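PDB 5TPV: WlaRA, TDP-fucose-3,4-ketoisomerase from Campylobacter jejuni subsp. jejuni 81116, which belongs to the cupin clan of beta-sandwich proteins and binds thymidine-5'-diphosphate in a pocket completed by a second subunit. Local coordinates for residues S44-F58 against G86-F100. Residues are numbered along the deposited sequence; the frame is centred on the assembly and turned at random.
Sequences SIRGDHANLNSEFIF and GLYIDKMIWKQMYNF. With TYD (thymidine-5'-diphosphate), chain E.
Arg46 and Met97 pair through two backbone hydrogen bonds and show how a cupin sandwich joins ligand pocket to core: strand 46-51 lies antiparallel to strand 94-98, then the chain crosses to the other sheet, where strand 56-58 pairs with 86-89. Bent at chi2 and chi3, the Arg46 side chain lays CG 3.8 Å from Phe100 CZ and brings NH1 2.8 Å from O3B of thymidine-5'-diphosphate, in the guanidinium plane. Gly47 N gives O1B of the same ligand a nearly straight bond (178°). At the G1 bulge, Asp48 and His49 both face Lys95; Asp48 N bonds to Lys95 O, and the Trp94 indole covers the Asp48-His49 peptide with one face. His49 NE2 donates to O2B of the diphosphate at 2.5 Å. Beside the ring, Lys95 NZ donates to His49 O (3.0 Å) from above the carbonyl plane and to water 3. Farther on, Tyr88 OH donates to Glu55 OE1, though the modelled separation is doubtfully short. Phe58 ends the walk in the core, its CE2 3.8 Å from Ile89 CD1 and its ring obliquely beside Met97 SD. Arginine, histidine and a backbone N-H thus share the terminal phosphate, while carbonyl and water hold the Lys95 ammonium.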
loop_
_atom_site.group_PDB
_atom_site.type_symbol
_atom_site.label_atom_id
_atom_site.label_comp_id
_atom_site.label_asym_id
_atom_site.label_seq_id
_atom_site.Cartn_x
_atom_site.Cartn_y
_atom_site.Cartn_z
ATOM N N SER B 44 6.774 -1.652 21.484
ATOM C CA SER B 44 5.478 -1.536 20.822
ATOM C C SER B 44 5.040 -2.924 20.373
ATOM O O SER B 44 5.863 -3.710 19.904
ATOM C CB SER B 44 5.577 -0.588 19.609
ATOM O OG SER B 44 4.380 -0.671 18.823
ATOM N N ILE B 45 3.752 -3.192 20.504
ATOM C CA ILE B 45 3.138 -4.438 20.073
ATOM C C ILE B 45 1.846 -4.171 19.295
ATOM O O ILE B 45 1.026 -3.364 19.726
ATOM C CB ILE B 45 2.757 -5.261 21.311
ATOM C CG1 ILE B 45 4.023 -5.765 21.997
ATOM C CG2 ILE B 45 1.909 -6.480 20.957
ATOM C CD1 ILE B 45 3.746 -6.277 23.393
ATOM N N ARG B 46 1.652 -4.824 18.146
ATOM C CA ARG B 46 0.391 -4.642 17.423
ATOM C C ARG B 46 -0.262 -5.987 17.268
ATOM O O ARG B 46 0.311 -7.040 17.543
ATOM C CB ARG B 46 0.567 -4.032 16.024
ATOM C CG ARG B 46 1.473 -2.803 15.874
ATOM C CD ARG B 46 0.853 -1.505 16.307
ATOM N NE ARG B 46 -0.491 -1.252 15.777
ATOM C CZ ARG B 46 -1.044 -0.047 15.672
ATOM N NH1 ARG B 46 -2.276 0.043 15.212
ATOM N NH2 ARG B 46 -0.429 1.062 16.053
ATOM N N GLY B 47 -1.491 -5.920 16.812
ATOM C CA GLY B 47 -2.326 -7.084 16.637
ATOM C C GLY B 47 -3.045 -7.447 17.925
ATOM O O GLY B 47 -3.787 -6.639 18.476
ATOM N N ASP B 48 -2.881 -8.695 18.350
ATOM C CA ASP B 48 -3.712 -9.281 19.406
ATOM C C ASP B 48 -5.193 -9.410 19.010
ATOM O O ASP B 48 -6.135 -9.091 19.762
ATOM C CB ASP B 48 -3.504 -8.519 20.729
ATOM C CG ASP B 48 -2.106 -8.703 21.298
ATOM O OD1 ASP B 48 -1.662 -9.867 21.397
ATOM O OD2 ASP B 48 -1.476 -7.683 21.684
ATOM N N HIS B 49 -5.416 -9.915 17.805
ATOM C CA HIS B 49 -6.775 -10.226 17.400
ATOM C C HIS B 49 -6.753 -11.105 16.163
ATOM O O HIS B 49 -5.750 -11.230 15.487
ATOM C CB HIS B 49 -7.571 -8.960 17.125
ATOM C CG HIS B 49 -6.927 -8.057 16.114
ATOM N ND1 HIS B 49 -7.080 -8.230 14.753
ATOM C CD2 HIS B 49 -6.093 -6.995 16.262
ATOM C CE1 HIS B 49 -6.388 -7.298 14.109
ATOM N NE2 HIS B 49 -5.788 -6.527 15.004
ATOM N N ALA B 50 -7.908 -11.651 15.847
ATOM C CA ALA B 50 -8.137 -12.368 14.612
ATOM C C ALA B 50 -9.276 -11.700 13.939
ATOM O O ALA B 50 -10.033 -10.898 14.541
ATOM C CB ALA B 50 -8.455 -13.823 14.901
ATOM N N ASN B 51 -9.365 -11.988 12.648
ATOM C CA ASN B 51 -10.369 -11.352 11.798
ATOM C C ASN B 51 -11.160 -12.435 11.066
ATOM O O ASN B 51 -10.582 -13.397 10.467
ATOM C CB ASN B 51 -9.745 -10.343 10.805
ATOM C CG ASN B 51 -9.006 -9.189 11.492
ATOM O OD1 ASN B 51 -7.947 -9.375 12.117
ATOM N ND2 ASN B 51 -9.546 -8.000 11.372
ATOM N N LEU B 52 -12.487 -12.292 11.173
ATOM C CA LEU B 52 -13.449 -13.285 10.655
ATOM C C LEU B 52 -13.476 -13.403 9.126
ATOM O O LEU B 52 -13.531 -14.507 8.584
ATOM C CB LEU B 52 -14.856 -12.953 11.144
ATOM C CG LEU B 52 -15.195 -13.251 12.610
ATOM C CD1 LEU B 52 -16.450 -12.489 12.982
ATOM C CD2 LEU B 52 -15.392 -14.760 12.807
ATOM N N ASN B 53 -13.370 -12.269 8.447
ATOM C CA ASN B 53 -13.381 -12.237 6.978
ATOM C C ASN B 53 -12.085 -11.923 6.237
ATOM O O ASN B 53 -11.902 -12.379 5.112
ATOM C CB ASN B 53 -14.461 -11.238 6.563
ATOM C CG ASN B 53 -15.762 -11.495 7.305
ATOM O OD1 ASN B 53 -16.167 -12.656 7.416
ATOM N ND2 ASN B 53 -16.419 -10.442 7.794
ATOM N N SER B 54 -11.238 -11.063 6.789
ATOM C CA SER B 54 -10.159 -10.453 6.027
ATOM C C SER B 54 -9.008 -11.440 5.942
ATOM O O SER B 54 -8.635 -12.116 6.913
ATOM C CB SER B 54 -9.648 -9.180 6.703
ATOM O OG SER B 54 -10.656 -8.194 6.874
ATOM N N GLU B 55 -8.421 -11.433 4.758
ATOM C CA GLU B 55 -7.082 -11.911 4.533
ATOM C C GLU B 55 -6.098 -10.713 4.447
ATOM O O GLU B 55 -6.492 -9.560 4.234
ATOM C CB GLU B 55 -7.104 -12.694 3.220
ATOM C CG GLU B 55 -7.909 -13.972 3.249
ATOM C CD GLU B 55 -8.147 -14.515 1.848
ATOM O OE1 GLU B 55 -7.181 -14.993 1.179
ATOM O OE2 GLU B 55 -9.319 -14.445 1.427
ATOM N N PHE B 56 -4.823 -11.015 4.613
ATOM C CA PHE B 56 -3.776 -10.010 4.810
ATOM C C PHE B 56 -2.528 -10.434 4.062
ATOM O O PHE B 56 -2.257 -11.624 3.980
ATOM C CB PHE B 56 -3.402 -9.817 6.268
ATOM C CG PHE B 56 -4.518 -9.261 7.063
ATOM C CD1 PHE B 56 -4.839 -7.928 6.967
ATOM C CD2 PHE B 56 -5.276 -10.079 7.898
ATOM C CE1 PHE B 56 -5.928 -7.383 7.628
ATOM C CE2 PHE B 56 -6.366 -9.543 8.593
ATOM C CZ PHE B 56 -6.702 -8.219 8.441
ATOM N N ILE B 57 -1.818 -9.456 3.491
ATOM C CA ILE B 57 -0.354 -9.567 3.316
ATOM C C ILE B 57 0.416 -8.481 4.089
ATOM O O ILE B 57 0.113 -7.311 3.997
ATOM C CB ILE B 57 -0.026 -9.449 1.827
ATOM C CG1 ILE B 57 -0.580 -10.638 1.083
ATOM C CG2 ILE B 57 1.474 -9.496 1.549
ATOM C CD1 ILE B 57 -0.550 -10.451 -0.409
ATOM N N PHE B 58 1.427 -8.892 4.827
ATOM C CA PHE B 58 2.228 -8.044 5.693
ATOM C C PHE B 58 3.608 -7.921 5.016
ATOM O O PHE B 58 4.217 -8.924 4.640
ATOM C CB PHE B 58 2.450 -8.700 7.086
ATOM C CG PHE B 58 1.188 -8.945 7.862
ATOM C CD1 PHE B 58 0.616 -7.939 8.595
ATOM C CD2 PHE B 58 0.552 -10.183 7.827
ATOM C CE1 PHE B 58 -0.586 -8.139 9.270
ATOM C CE2 PHE B 58 -0.635 -10.395 8.501
ATOM C CZ PHE B 58 -1.203 -9.373 9.233
ATOM N N GLY B 86 6.682 -10.951 1.547
ATOM C CA GLY B 86 5.631 -10.695 2.500
ATOM C C GLY B 86 5.023 -11.983 2.994
ATOM O O GLY B 86 5.187 -13.067 2.415
ATOM N N LEU B 87 4.280 -11.824 4.072
ATOM C CA LEU B 87 3.546 -12.910 4.692
ATOM C C LEU B 87 2.097 -12.767 4.376
ATOM O O LEU B 87 1.462 -11.789 4.817
ATOM C CB LEU B 87 3.724 -12.849 6.208
ATOM C CG LEU B 87 2.843 -13.827 7.007
ATOM C CD1 LEU B 87 3.200 -15.262 6.646
ATOM C CD2 LEU B 87 3.100 -13.581 8.483
ATOM N N TYR B 88 1.606 -13.685 3.551
ATOM C CA TYR B 88 0.169 -13.926 3.370
ATOM C C TYR B 88 -0.403 -14.792 4.507
ATOM O O TYR B 88 0.154 -15.854 4.840
ATOM C CB TYR B 88 -0.064 -14.658 2.065
ATOM C CG TYR B 88 -1.485 -15.157 1.951
ATOM C CD1 TYR B 88 -2.494 -14.316 1.539
ATOM C CD2 TYR B 88 -1.826 -16.455 2.335
ATOM C CE1 TYR B 88 -3.814 -14.719 1.520
ATOM C CE2 TYR B 88 -3.147 -16.888 2.304
ATOM C CZ TYR B 88 -4.127 -16.033 1.881
ATOM O OH TYR B 88 -5.433 -16.467 1.856
ATOM N N ILE B 89 -1.502 -14.364 5.111
ATOM C CA ILE B 89 -2.241 -15.235 6.004
ATOM C C ILE B 89 -3.679 -15.234 5.607
ATOM O O ILE B 89 -4.222 -14.228 5.194
ATOM C CB ILE B 89 -2.179 -14.866 7.489
ATOM C CG1 ILE B 89 -2.989 -13.588 7.826
ATOM C CG2 ILE B 89 -0.744 -14.776 7.928
ATOM C CD1 ILE B 89 -3.037 -13.261 9.324
ATOM N N ASP B 90 -4.314 -16.379 5.807
ATOM C CA ASP B 90 -5.754 -16.510 5.489
ATOM C C ASP B 90 -6.577 -15.936 6.644
ATOM O O ASP B 90 -6.030 -15.582 7.697
ATOM C CB ASP B 90 -6.063 -18.003 5.346
ATOM C CG ASP B 90 -7.213 -18.309 4.389
ATOM O OD1 ASP B 90 -7.106 -19.418 3.795
ATOM O OD2 ASP B 90 -8.160 -17.487 4.242
ATOM N N LYS B 91 -7.879 -15.861 6.467
ATOM C CA LYS B 91 -8.735 -15.362 7.557
ATOM C C LYS B 91 -8.768 -16.234 8.831
ATOM O O LYS B 91 -8.321 -17.383 8.848
ATOM C CB LYS B 91 -10.138 -15.131 7.041
ATOM C CG LYS B 91 -10.802 -16.312 6.389
ATOM C CD LYS B 91 -12.260 -15.981 6.094
ATOM C CE LYS B 91 -12.736 -16.682 4.846
ATOM N NZ LYS B 91 -14.198 -16.507 4.602
ATOM N N MET B 92 -9.198 -15.662 9.950
ATOM C CA MET B 92 -9.304 -16.414 11.220
ATOM C C MET B 92 -7.957 -16.983 11.557
ATOM O O MET B 92 -7.769 -18.182 11.868
ATOM C CB MET B 92 -10.410 -17.499 11.161
ATOM C CG MET B 92 -11.784 -16.935 11.434
ATOM S SD MET B 92 -11.841 -16.133 13.073
ATOM C CE MET B 92 -12.172 -17.516 14.159
ATOM N N ILE B 93 -6.972 -16.105 11.485
ATOM C CA ILE B 93 -5.724 -16.439 12.083
ATOM C C ILE B 93 -5.377 -15.320 13.033
ATOM O O ILE B 93 -5.444 -14.149 12.659
ATOM C CB ILE B 93 -4.687 -16.667 10.989
ATOM C CG1 ILE B 93 -5.148 -17.812 10.080
ATOM C CG2 ILE B 93 -3.320 -16.908 11.620
ATOM C CD1 ILE B 93 -4.084 -18.428 9.190
ATOM N N TRP B 94 -5.062 -15.694 14.264
ATOM C CA TRP B 94 -4.713 -14.717 15.295
ATOM C C TRP B 94 -3.257 -14.311 15.055
ATOM O O TRP B 94 -2.399 -15.128 14.671
ATOM C CB TRP B 94 -4.806 -15.358 16.657
ATOM C CG TRP B 94 -4.478 -14.506 17.830
ATOM C CD1 TRP B 94 -3.249 -14.233 18.345
ATOM C CD2 TRP B 94 -5.417 -13.866 18.687
ATOM N NE1 TRP B 94 -3.365 -13.470 19.493
ATOM C CE2 TRP B 94 -4.687 -13.214 19.703
ATOM C CE3 TRP B 94 -6.808 -13.797 18.701
ATOM C CZ2 TRP B 94 -5.295 -12.480 20.710
ATOM C CZ3 TRP B 94 -7.416 -13.069 19.732
ATOM C CH2 TRP B 94 -6.666 -12.421 20.705
ATOM N N LYS B 95 -2.986 -13.044 15.325
ATOM C CA LYS B 95 -1.638 -12.526 15.125
ATOM C C LYS B 95 -1.270 -11.473 16.146
ATOM O O LYS B 95 -2.123 -10.752 16.648
ATOM C CB LYS B 95 -1.488 -12.002 13.682
ATOM C CG LYS B 95 -1.782 -10.538 13.431
ATOM C CD LYS B 95 -3.232 -10.174 13.468
ATOM C CE LYS B 95 -4.063 -10.927 12.459
ATOM N NZ LYS B 95 -5.442 -10.436 12.610
ATOM N N GLN B 96 0.011 -11.429 16.427
ATOM C CA GLN B 96 0.642 -10.398 17.198
ATOM C C GLN B 96 2.014 -10.003 16.595
ATOM O O GLN B 96 2.785 -10.843 16.148
ATOM C CB GLN B 96 0.754 -10.921 18.637
ATOM C CG GLN B 96 1.376 -9.941 19.605
ATOM C CD GLN B 96 1.690 -10.595 20.950
ATOM O OE1 GLN B 96 2.454 -11.557 21.018
ATOM N NE2 GLN B 96 1.107 -10.062 22.028
ATOM N N MET B 97 2.315 -8.709 16.558
ATOM C CA MET B 97 3.582 -8.210 16.030
ATOM C C MET B 97 4.352 -7.392 17.005
ATOM O O MET B 97 3.761 -6.620 17.736
ATOM C CB MET B 97 3.319 -7.343 14.846
ATOM C CG MET B 97 2.498 -8.195 13.917
ATOM S SD MET B 97 1.828 -7.256 12.584
ATOM C CE MET B 97 0.233 -7.054 13.425
ATOM N N TYR B 98 5.663 -7.584 16.987
ATOM C CA TYR B 98 6.500 -7.070 18.030
ATOM C C TYR B 98 7.929 -7.047 17.485
ATOM O O TYR B 98 8.187 -7.392 16.323
ATOM C CB TYR B 98 6.352 -7.961 19.263
ATOM C CG TYR B 98 6.599 -9.395 18.958
ATOM C CD1 TYR B 98 7.851 -9.956 19.126
ATOM C CD2 TYR B 98 5.587 -10.191 18.478
ATOM C CE1 TYR B 98 8.098 -11.291 18.812
ATOM C CE2 TYR B 98 5.813 -11.528 18.172
ATOM C CZ TYR B 98 7.060 -12.082 18.354
ATOM O OH TYR B 98 7.255 -13.406 17.997
ATOM N N ASN B 99 8.832 -6.558 18.326
ATOM C CA ASN B 99 10.241 -6.460 18.025
ATOM C C ASN B 99 10.470 -5.581 16.819
ATOM O O ASN B 99 11.269 -5.921 15.919
ATOM C CB ASN B 99 10.820 -7.862 17.758
ATOM C CG ASN B 99 11.063 -8.659 19.031
ATOM O OD1 ASN B 99 10.912 -8.150 20.128
ATOM N ND2 ASN B 99 11.426 -9.936 18.873
ATOM N N PHE B 100 9.737 -4.482 16.748
ATOM C CA PHE B 100 9.899 -3.600 15.584
ATOM C C PHE B 100 11.192 -2.809 15.662
ATOM O O PHE B 100 11.419 -2.193 16.675
ATOM C CB PHE B 100 8.791 -2.549 15.587
ATOM C CG PHE B 100 7.418 -3.109 15.343
ATOM C CD1 PHE B 100 6.590 -3.409 16.412
ATOM C CD2 PHE B 100 6.980 -3.370 14.037
ATOM C CE1 PHE B 100 5.309 -3.922 16.198
ATOM C CE2 PHE B 100 5.714 -3.889 13.818
ATOM C CZ PHE B 100 4.869 -4.177 14.908
HETATM P PA TYD E . -6.364 -2.733 15.320
HETATM O O1A TYD E . -7.390 -2.956 16.405
HETATM O O2A TYD E . -6.345 -3.629 14.106
HETATM O O3A TYD E . -4.902 -2.767 15.995
HETATM P PB TYD E . -3.636 -3.327 15.173
HETATM O O1B TYD E . -2.529 -3.376 16.199
HETATM O O2B TYD E . -4.090 -4.680 14.681
HETATM O O3B TYD E . -3.429 -2.304 14.083
HETATM O "O5'" TYD E . -6.484 -1.208 14.819
HETATM C "C5'" TYD E . -6.029 -0.136 15.643
HETATM C "C4'" TYD E . -7.165 0.853 15.866
HETATM O "O4'" TYD E . -7.306 1.693 14.717
HETATM C "C3'" TYD E . -8.488 0.134 16.079
HETATM O "O3'" TYD E . -9.026 0.467 17.362
HETATM C "C2'" TYD E . -9.421 0.615 14.983
HETATM C "C1'" TYD E . -8.616 1.605 14.152
HETATM N N1 TYD E . -8.527 1.131 12.770
HETATM C C2 TYD E . -9.325 1.736 11.773
HETATM O O2 TYD E . -10.095 2.669 12.087
HETATM N N3 TYD E . -9.272 1.331 10.496
HETATM C C4 TYD E . -8.458 0.336 10.130
HETATM O O4 TYD E . -8.412 -0.038 8.938
HETATM C C5 TYD E . -7.610 -0.316 11.157
HETATM C C5M TYD E . -6.680 -1.440 10.784
HETATM C C6 TYD E . -7.692 0.130 12.468
HETATM O O HOH W 1 7.899 -5.452 20.888
HETATM O O HOH W 2 8.745 -3.089 19.102
HETATM O O HOH W 3 -6.997 -12.791 11.313
HETATM O O HOH W 4 -16.077 -15.384 6.192
HETATM O O HOH W 5 -6.618 -13.026 8.668
#